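Long-range contacts in manganese lipoxygenase (PDB 5FX8), which uses a catalytic manganese ion to oxygenate linoleic and alpha-linolenic acids to their 11S- and 13R-hydroperoxides: residues T48-D53 with D433-N438; I299-A304 with V317-M322; F411-V416 with Q462-L467. One frame throughout, in Å; residues are numbered along the deposited sequence.

Contact 1 of 3, residues T48-D53 with D433-N438. Unlike the reference sequence in segment 48-53: Asn52 (reference Lys). With NAG (2-acetamido-2-deoxy-beta-D-glucopyranose), chain E.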
# COMPACT_ATOMS: atom_id res chain seq x y z
N THR A 48 -3.11 -5.00 -31.11
CA THR A 48 -2.23 -4.84 -32.26
C THR A 48 -1.78 -3.39 -32.39
O THR A 48 -2.38 -2.48 -31.83
CB THR A 48 -2.90 -5.24 -33.57
OG1 THR A 48 -4.04 -4.42 -33.78
CG2 THR A 48 -3.33 -6.69 -33.58
N LEU A 49 -0.74 -3.19 -33.18
CA LEU A 49 -0.30 -1.87 -33.58
C LEU A 49 -1.22 -1.30 -34.65
O LEU A 49 -1.92 -2.04 -35.33
CB LEU A 49 1.13 -1.94 -34.10
CG LEU A 49 2.19 -2.21 -33.06
CD1 LEU A 49 3.55 -2.24 -33.74
CD2 LEU A 49 2.15 -1.14 -31.99
N PRO A 50 -1.26 0.03 -34.80
CA PRO A 50 -2.08 0.61 -35.86
C PRO A 50 -1.45 0.51 -37.23
O PRO A 50 -2.17 0.64 -38.22
CB PRO A 50 -2.20 2.07 -35.43
CG PRO A 50 -0.98 2.32 -34.66
CD PRO A 50 -0.72 1.07 -33.90
N ASN A 51 -0.15 0.26 -37.30
CA ASN A 51 0.59 0.29 -38.56
C ASN A 51 -0.11 -0.52 -39.65
O ASN A 51 -0.39 0.00 -40.74
CB ASN A 51 2.01 -0.23 -38.32
CG ASN A 51 2.67 0.41 -37.08
OD1 ASN A 51 2.00 0.64 -36.08
ND2 ASN A 51 3.97 0.69 -37.16
N ASN A 52 -0.47 -1.76 -39.36
CA ASN A 52 -1.04 -2.57 -40.43
C ASN A 52 -2.43 -3.08 -40.12
O ASN A 52 -2.75 -4.25 -40.35
CB ASN A 52 -0.11 -3.72 -40.74
CG ASN A 52 1.16 -3.23 -41.27
OD1 ASN A 52 1.21 -2.65 -42.34
ND2 ASN A 52 2.21 -3.42 -40.53
N ASP A 53 -3.26 -2.19 -39.63
CA ASP A 53 -4.58 -2.50 -39.17
C ASP A 53 -5.58 -2.15 -40.26
O ASP A 53 -5.63 -0.99 -40.68
CB ASP A 53 -4.86 -1.72 -37.90
CG ASP A 53 -6.09 -2.16 -37.20
OD1 ASP A 53 -6.94 -2.79 -37.84
OD2 ASP A 53 -6.24 -1.85 -36.02
N ASP A 433 4.35 4.18 -35.88
CA ASP A 433 3.23 4.01 -34.93
C ASP A 433 2.76 5.41 -34.55
O ASP A 433 3.23 6.01 -33.58
CB ASP A 433 3.69 3.20 -33.71
CG ASP A 433 2.59 2.97 -32.68
OD1 ASP A 433 1.57 3.64 -32.72
OD2 ASP A 433 2.77 2.11 -31.79
N TYR A 434 1.82 5.94 -35.33
CA TYR A 434 1.37 7.31 -35.10
C TYR A 434 0.66 7.45 -33.77
O TYR A 434 0.68 8.54 -33.18
CB TYR A 434 0.48 7.79 -36.26
CG TYR A 434 -0.74 6.93 -36.51
CD1 TYR A 434 -1.89 7.12 -35.79
CD2 TYR A 434 -0.71 5.93 -37.45
CE1 TYR A 434 -2.96 6.35 -36.01
CE2 TYR A 434 -1.78 5.16 -37.67
CZ TYR A 434 -2.90 5.37 -36.95
OH TYR A 434 -3.98 4.57 -37.20
N GLU A 435 0.10 6.37 -33.23
CA GLU A 435 -0.48 6.45 -31.89
C GLU A 435 0.59 6.69 -30.84
O GLU A 435 0.43 7.56 -29.98
CB GLU A 435 -1.29 5.19 -31.60
CG GLU A 435 -2.54 5.08 -32.45
CD GLU A 435 -3.33 3.82 -32.24
OE1 GLU A 435 -2.95 2.98 -31.44
OE2 GLU A 435 -4.35 3.66 -32.92
N LEU A 436 1.70 5.94 -30.88
CA LEU A 436 2.78 6.17 -29.93
C LEU A 436 3.35 7.58 -30.05
O LEU A 436 3.57 8.26 -29.05
CB LEU A 436 3.90 5.15 -30.14
CG LEU A 436 5.07 5.30 -29.18
CD1 LEU A 436 4.66 4.76 -27.86
CD2 LEU A 436 6.17 4.50 -29.73
N GLN A 437 3.59 8.02 -31.28
CA GLN A 437 4.12 9.36 -31.50
C GLN A 437 3.14 10.42 -31.05
O GLN A 437 3.54 11.47 -30.55
CB GLN A 437 4.47 9.55 -32.98
CG GLN A 437 5.55 8.61 -33.53
CD GLN A 437 6.85 8.47 -32.70
OE1 GLN A 437 7.38 9.42 -32.14
NE2 GLN A 437 7.37 7.27 -32.66
N ASN A 438 1.84 10.16 -31.21
CA ASN A 438 0.86 11.09 -30.68
C ASN A 438 0.90 11.13 -29.17
O ASN A 438 0.81 12.19 -28.58
CB ASN A 438 -0.54 10.73 -31.14
CG ASN A 438 -0.78 11.12 -32.55
OD1 ASN A 438 0.03 11.83 -33.12
ND2 ASN A 438 -1.87 10.65 -33.13
C1 NAG E . -5.43 7.61 -38.65
C2 NAG E . -5.41 7.73 -40.18
C3 NAG E . -3.99 8.04 -40.68
C4 NAG E . -3.41 9.23 -39.93
C5 NAG E . -3.50 8.97 -38.44
C6 NAG E . -3.00 10.10 -37.60
C7 NAG E . -7.01 6.41 -41.51
C8 NAG E . -7.30 5.06 -42.10
N2 NAG E . -5.88 6.51 -40.80
O3 NAG E . -3.99 8.26 -42.09
O4 NAG E . -2.04 9.41 -40.27
O5 NAG E . -4.86 8.76 -38.08
O6 NAG E . -3.78 11.26 -37.84
O7 NAG E . -7.76 7.36 -41.67
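Pro50 is the wedge: its ring presses into the start of helix 434-444, among Asp433, Tyr434 and Glu435. CG lies 3.5 Å from Asp433 OD1, while CB reaches Tyr434 CZ at 3.7 Å and, on the acidic side, Glu435 OE2 at 3.7 Å. Asp433 is the N-cap. With CG anti to its backbone N (chi1 -180°), its carboxylate turns back over the first turn, and OD1 accepts from Leu436 N at 2.9 Å, the donor standing well above the carboxylate plane. The other oxygen, OD2, meets Leu49 CD2 and is hydrogen-bonded to His312 NE2 and Tyr420 OH, which probably steady the capping group. At the outer edge the partly exposed Tyr434 ring is held between Pro50 CG on one face and the N-acetylglucosamine on the opposite one; the sugar C5 lies over the face toward the rim, 3.6 Å from Tyr434 CD1, consistent with a CH-pi contact. Looser is Asn51, only skirting Asp433, its ND2 bonded to Ala429 O. The contact thus fastens the N-terminal loop to a helix start far along the chain, with Arg59 of helix 56-69 salt-bridged to Glu435 and Thr419 and Tyr420 of helix 396-420 packing against Leu49.

Contact 2 of 3, residues I299-A304 with V317-M322; sequences IVHEAA and VLNRLM
His301 and Asn319 join the two arms of a helical hairpin, in which the long helix 268-305 turns back through a short connection into helix 313-321 within the mostly helical lipoxygenase domain. The short axes run at 146° to each other, closer to antiparallel than crossed, and come no closer than 10.6 Å, so side chains rather than backbones bridge the gap.

The polar part is one bond. His301 NE2 donates to Asn319 OD1 at 2.7 Å, almost straight at 171°, and the oxygen lies in the imidazole plane, at the ring edge. Ring and amide planes are nonetheless twisted well away from each other. On the far side of the imidazole, ND1 is hydrogen-bonded to Tyr326 OH, so both ring nitrogens of this buried histidine have partners and the ring's rotation is probably fixed.

The apolar part has two patches. Met322, the first residue to leave helical geometry after helix 313-321, slides past His301 in the opposite direction, bringing its CG to 3.5 Å from His301 CD2. The rest of its side chain bends away toward Val470 and Thr474 of helix 460-481, which carries the manganese ligand His478; Asn482, another ligand, follows directly after it. Met322 itself comes within about 8 Å of the side chain of His294, a further ligand, so this packing belongs to the surroundings of the metal site without reaching the ion.

The second patch lies one turn further along helix 268-305. There Trp439 of helix 434-444 packs on both Ala304 and Leu318, and the extended leucine side chain carries CD1 to within 3.7 Å of Ala304 CB.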
# COMPACT_ATOMS: atom_id res chain seq x y z
N ILE A 299 -0.75 11.42 -15.04
CA ILE A 299 -0.75 12.32 -16.18
C ILE A 299 -0.19 11.63 -17.41
O ILE A 299 -0.66 11.85 -18.52
CB ILE A 299 -0.02 13.65 -15.84
CG1 ILE A 299 -0.31 14.73 -16.88
CG2 ILE A 299 1.48 13.50 -15.73
CD1 ILE A 299 -1.72 14.90 -17.20
N VAL A 300 0.80 10.75 -17.22
CA VAL A 300 1.33 9.98 -18.36
C VAL A 300 0.28 9.04 -18.90
O VAL A 300 0.12 8.89 -20.12
CB VAL A 300 2.61 9.22 -17.95
CG1 VAL A 300 3.06 8.27 -19.08
CG2 VAL A 300 3.71 10.20 -17.57
N HIS A 301 -0.45 8.39 -18.02
CA HIS A 301 -1.54 7.55 -18.48
C HIS A 301 -2.68 8.37 -19.09
O HIS A 301 -3.36 7.87 -19.98
CB HIS A 301 -2.03 6.70 -17.33
CG HIS A 301 -3.22 5.87 -17.66
ND1 HIS A 301 -4.50 6.37 -17.67
CD2 HIS A 301 -3.33 4.57 -17.98
CE1 HIS A 301 -5.35 5.41 -17.98
NE2 HIS A 301 -4.66 4.31 -18.19
N GLU A 302 -2.92 9.60 -18.65
CA GLU A 302 -3.97 10.40 -19.27
C GLU A 302 -3.63 10.71 -20.71
O GLU A 302 -4.45 10.55 -21.63
CB GLU A 302 -4.16 11.72 -18.51
CG GLU A 302 -4.85 11.59 -17.21
CD GLU A 302 -4.89 12.86 -16.42
OE1 GLU A 302 -5.45 13.89 -16.86
OE2 GLU A 302 -4.37 12.83 -15.31
N ALA A 303 -2.40 11.19 -20.91
CA ALA A 303 -1.96 11.50 -22.24
C ALA A 303 -2.03 10.26 -23.13
O ALA A 303 -2.49 10.35 -24.28
CB ALA A 303 -0.56 12.11 -22.16
N ALA A 304 -1.66 9.09 -22.60
CA ALA A 304 -1.76 7.86 -23.39
C ALA A 304 -3.21 7.52 -23.72
O ALA A 304 -3.51 7.16 -24.86
CB ALA A 304 -1.09 6.68 -22.67
N VAL A 317 -0.90 -2.53 -21.28
CA VAL A 317 0.02 -2.63 -20.16
C VAL A 317 -0.07 -1.39 -19.25
O VAL A 317 0.00 -1.50 -18.01
CB VAL A 317 1.43 -2.89 -20.71
CG1 VAL A 317 2.50 -2.76 -19.66
CG2 VAL A 317 1.46 -4.27 -21.25
N LEU A 318 -0.25 -0.20 -19.82
CA LEU A 318 -0.39 0.98 -18.98
C LEU A 318 -1.66 0.90 -18.14
O LEU A 318 -1.63 1.19 -16.94
CB LEU A 318 -0.38 2.25 -19.81
CG LEU A 318 0.97 2.70 -20.34
CD1 LEU A 318 0.75 3.93 -21.12
CD2 LEU A 318 1.93 2.98 -19.26
N ASN A 319 -2.77 0.48 -18.74
CA ASN A 319 -3.99 0.26 -17.95
C ASN A 319 -3.74 -0.71 -16.83
O ASN A 319 -4.21 -0.50 -15.71
CB ASN A 319 -5.12 -0.26 -18.81
CG ASN A 319 -5.77 0.81 -19.53
OD1 ASN A 319 -5.57 1.95 -19.15
ND2 ASN A 319 -6.50 0.52 -20.59
N ARG A 320 -3.05 -1.80 -17.11
CA ARG A 320 -2.77 -2.75 -16.05
C ARG A 320 -1.98 -2.10 -14.92
O ARG A 320 -2.30 -2.29 -13.75
CB ARG A 320 -2.02 -3.95 -16.60
CG ARG A 320 -1.53 -4.85 -15.52
CD ARG A 320 -2.64 -5.71 -15.09
NE ARG A 320 -2.23 -6.78 -14.20
CZ ARG A 320 -3.07 -7.61 -13.61
NH1 ARG A 320 -4.37 -7.50 -13.81
NH2 ARG A 320 -2.61 -8.56 -12.83
N LEU A 321 -0.95 -1.32 -15.24
CA LEU A 321 -0.13 -0.75 -14.17
C LEU A 321 -0.85 0.36 -13.42
O LEU A 321 -0.52 0.63 -12.27
CB LEU A 321 1.18 -0.21 -14.74
CG LEU A 321 2.20 -1.14 -15.37
CD1 LEU A 321 3.12 -0.27 -16.13
CD2 LEU A 321 2.94 -1.85 -14.32
N MET A 322 -1.81 1.04 -14.05
CA MET A 322 -2.58 2.10 -13.44
C MET A 322 -3.90 1.61 -12.89
O MET A 322 -4.84 2.40 -12.75
CB MET A 322 -2.82 3.21 -14.44
CG MET A 322 -1.60 3.87 -14.97
SD MET A 322 -0.68 4.67 -13.70
CE MET A 322 0.64 3.56 -13.88

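Contact 3 of 3, residues F411-V416 with Q462-L467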
# COMPACT_ATOMS: atom_id res chain seq x y z
N PHE A 411 11.72 -7.52 -18.81
CA PHE A 411 10.39 -7.76 -19.35
C PHE A 411 10.01 -6.70 -20.37
O PHE A 411 9.45 -7.02 -21.42
CB PHE A 411 9.33 -7.80 -18.25
CG PHE A 411 7.95 -7.87 -18.79
CD1 PHE A 411 7.24 -6.72 -19.09
CD2 PHE A 411 7.35 -9.08 -19.03
CE1 PHE A 411 6.01 -6.78 -19.60
CE2 PHE A 411 6.10 -9.15 -19.52
CZ PHE A 411 5.43 -8.00 -19.82
N MET A 412 10.25 -5.43 -20.07
CA MET A 412 9.77 -4.40 -20.97
C MET A 412 10.49 -4.48 -22.29
O MET A 412 9.91 -4.22 -23.34
CB MET A 412 9.91 -3.01 -20.35
CG MET A 412 8.94 -2.71 -19.27
SD MET A 412 7.20 -2.88 -19.74
CE MET A 412 6.45 -2.37 -18.21
N GLN A 413 11.77 -4.81 -22.25
CA GLN A 413 12.54 -4.98 -23.47
C GLN A 413 11.96 -6.11 -24.31
O GLN A 413 11.76 -5.95 -25.51
CB GLN A 413 14.00 -5.26 -23.14
CG GLN A 413 14.88 -5.25 -24.36
CD GLN A 413 15.20 -3.84 -24.85
OE1 GLN A 413 15.85 -3.07 -24.15
NE2 GLN A 413 14.75 -3.51 -26.07
N ALA A 414 11.65 -7.23 -23.68
CA ALA A 414 11.06 -8.30 -24.47
C ALA A 414 9.66 -7.93 -24.96
O ALA A 414 9.26 -8.33 -26.04
CB ALA A 414 11.04 -9.60 -23.69
N PHE A 415 8.91 -7.14 -24.19
CA PHE A 415 7.57 -6.74 -24.60
C PHE A 415 7.62 -5.82 -25.80
O PHE A 415 6.82 -5.97 -26.73
CB PHE A 415 6.84 -6.09 -23.42
CG PHE A 415 5.60 -5.35 -23.80
CD1 PHE A 415 4.52 -6.02 -24.32
CD2 PHE A 415 5.52 -4.00 -23.64
CE1 PHE A 415 3.40 -5.35 -24.68
CE2 PHE A 415 4.37 -3.32 -23.99
CZ PHE A 415 3.31 -4.00 -24.51
N VAL A 416 8.54 -4.86 -25.80
CA VAL A 416 8.67 -3.93 -26.92
C VAL A 416 9.17 -4.66 -28.15
O VAL A 416 8.63 -4.47 -29.25
CB VAL A 416 9.58 -2.75 -26.54
CG1 VAL A 416 9.86 -1.87 -27.73
CG2 VAL A 416 8.91 -1.93 -25.50
N GLN A 462 14.03 4.24 -25.68
CA GLN A 462 13.29 5.32 -25.04
C GLN A 462 11.94 4.82 -24.55
O GLN A 462 11.56 5.06 -23.40
CB GLN A 462 13.10 6.49 -25.99
CG GLN A 462 14.36 7.25 -26.25
CD GLN A 462 14.15 8.40 -27.18
OE1 GLN A 462 14.18 8.24 -28.39
NE2 GLN A 462 13.94 9.58 -26.61
N LEU A 463 11.21 4.14 -25.42
CA LEU A 463 9.97 3.55 -24.99
C LEU A 463 10.19 2.60 -23.82
O LEU A 463 9.41 2.59 -22.86
CB LEU A 463 9.30 2.85 -26.17
CG LEU A 463 7.97 2.24 -25.79
CD1 LEU A 463 7.07 3.34 -25.30
CD2 LEU A 463 7.34 1.49 -26.91
N VAL A 464 11.25 1.80 -23.87
CA VAL A 464 11.53 0.86 -22.79
C VAL A 464 11.82 1.60 -21.49
O VAL A 464 11.44 1.14 -20.40
CB VAL A 464 12.69 -0.08 -23.19
CG1 VAL A 464 13.16 -0.91 -22.03
CG2 VAL A 464 12.26 -1.00 -24.27
N ASP A 465 12.48 2.75 -21.57
CA ASP A 465 12.70 3.56 -20.37
C ASP A 465 11.39 4.03 -19.77
O ASP A 465 11.19 3.95 -18.56
CB ASP A 465 13.55 4.77 -20.69
CG ASP A 465 14.98 4.43 -20.92
OD1 ASP A 465 15.40 3.29 -20.61
OD2 ASP A 465 15.69 5.34 -21.42
N VAL A 466 10.50 4.55 -20.60
CA VAL A 466 9.21 5.02 -20.14
C VAL A 466 8.43 3.91 -19.44
O VAL A 466 7.99 4.06 -18.30
CB VAL A 466 8.42 5.62 -21.32
CG1 VAL A 466 6.96 5.83 -20.97
CG2 VAL A 466 9.05 6.91 -21.71
N LEU A 467 8.28 2.77 -20.11
CA LEU A 467 7.50 1.67 -19.54
C LEU A 467 8.16 1.08 -18.30
O LEU A 467 7.47 0.71 -17.34
CB LEU A 467 7.28 0.60 -20.61
CG LEU A 467 6.64 1.08 -21.91
CD1 LEU A 467 6.38 -0.05 -22.87
CD2 LEU A 467 5.35 1.83 -21.62
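Val464 is the bump that fits between Met412, Gln413 and Val416. One of its methyls, CG2, rests 3.7 Å from Val416 CG2, while CG1 faces the Met412 and Gln413 side. The Gln413 chain, bent at chi2 (77°), folds its amide over this valine, with NE2 4.0 Å from Val464 CG2, so the amide of this partly exposed glutamine lies against the valine methyls. Val416 in turn fills the hollow bordered by Leu463, Val464 and Leu467; its CG2 touches methyls of all three, including Leu463 CD2 at 4.0 Å.

The other end is filled by Met412. Its CG stays beside the backbone N and the chain bends again at chi2 (-56°), which lays the thioether across Leu467 at about a right angle: SD meets Leu467 CB at 3.6 Å and the CE methyl abuts the leucine carbonyl. Leu467 sends CD1 off roughly perpendicular to the direction of the thioether, to the rim of the Phe415 ring, meeting it in the ring plane 4.0 Å from CE2.

This is interlocking apolar packing; the segment axes approach to 9.2 Å, with 131° between their N-to-C directions. It joins helix 396-420 to helix 460-481; around it, helix 313-321 lies against Phe415 and Leu467, helix 434-444 covers Leu463, and Asp465 makes a salt bridge to Arg409 further back on helix 396-420.

The three contacts lie on the same side of the chain's centre, and their helices pack on one another. Contacts 1 and 3, with centres about 16 Å apart, touch where Leu436 CD1 packs 3.8 Å from Leu463 CD1, and along the chain their segments alternate. Contact 2 closes before contact 3 opens, yet the two meet in space: Val317 CG2 lies 3.8 Å from Phe415 CZ. Contacts 1 and 2 do not touch, their nearest atoms being about 6 Å apart, but helix 434-444, half of contact 1, also packs on contact 2 through Trp439. Contact 2 approaches the metal, the Met322 side chain being about 12 Å from the manganese ion, whereas contacts 1 and 3 lie away from it.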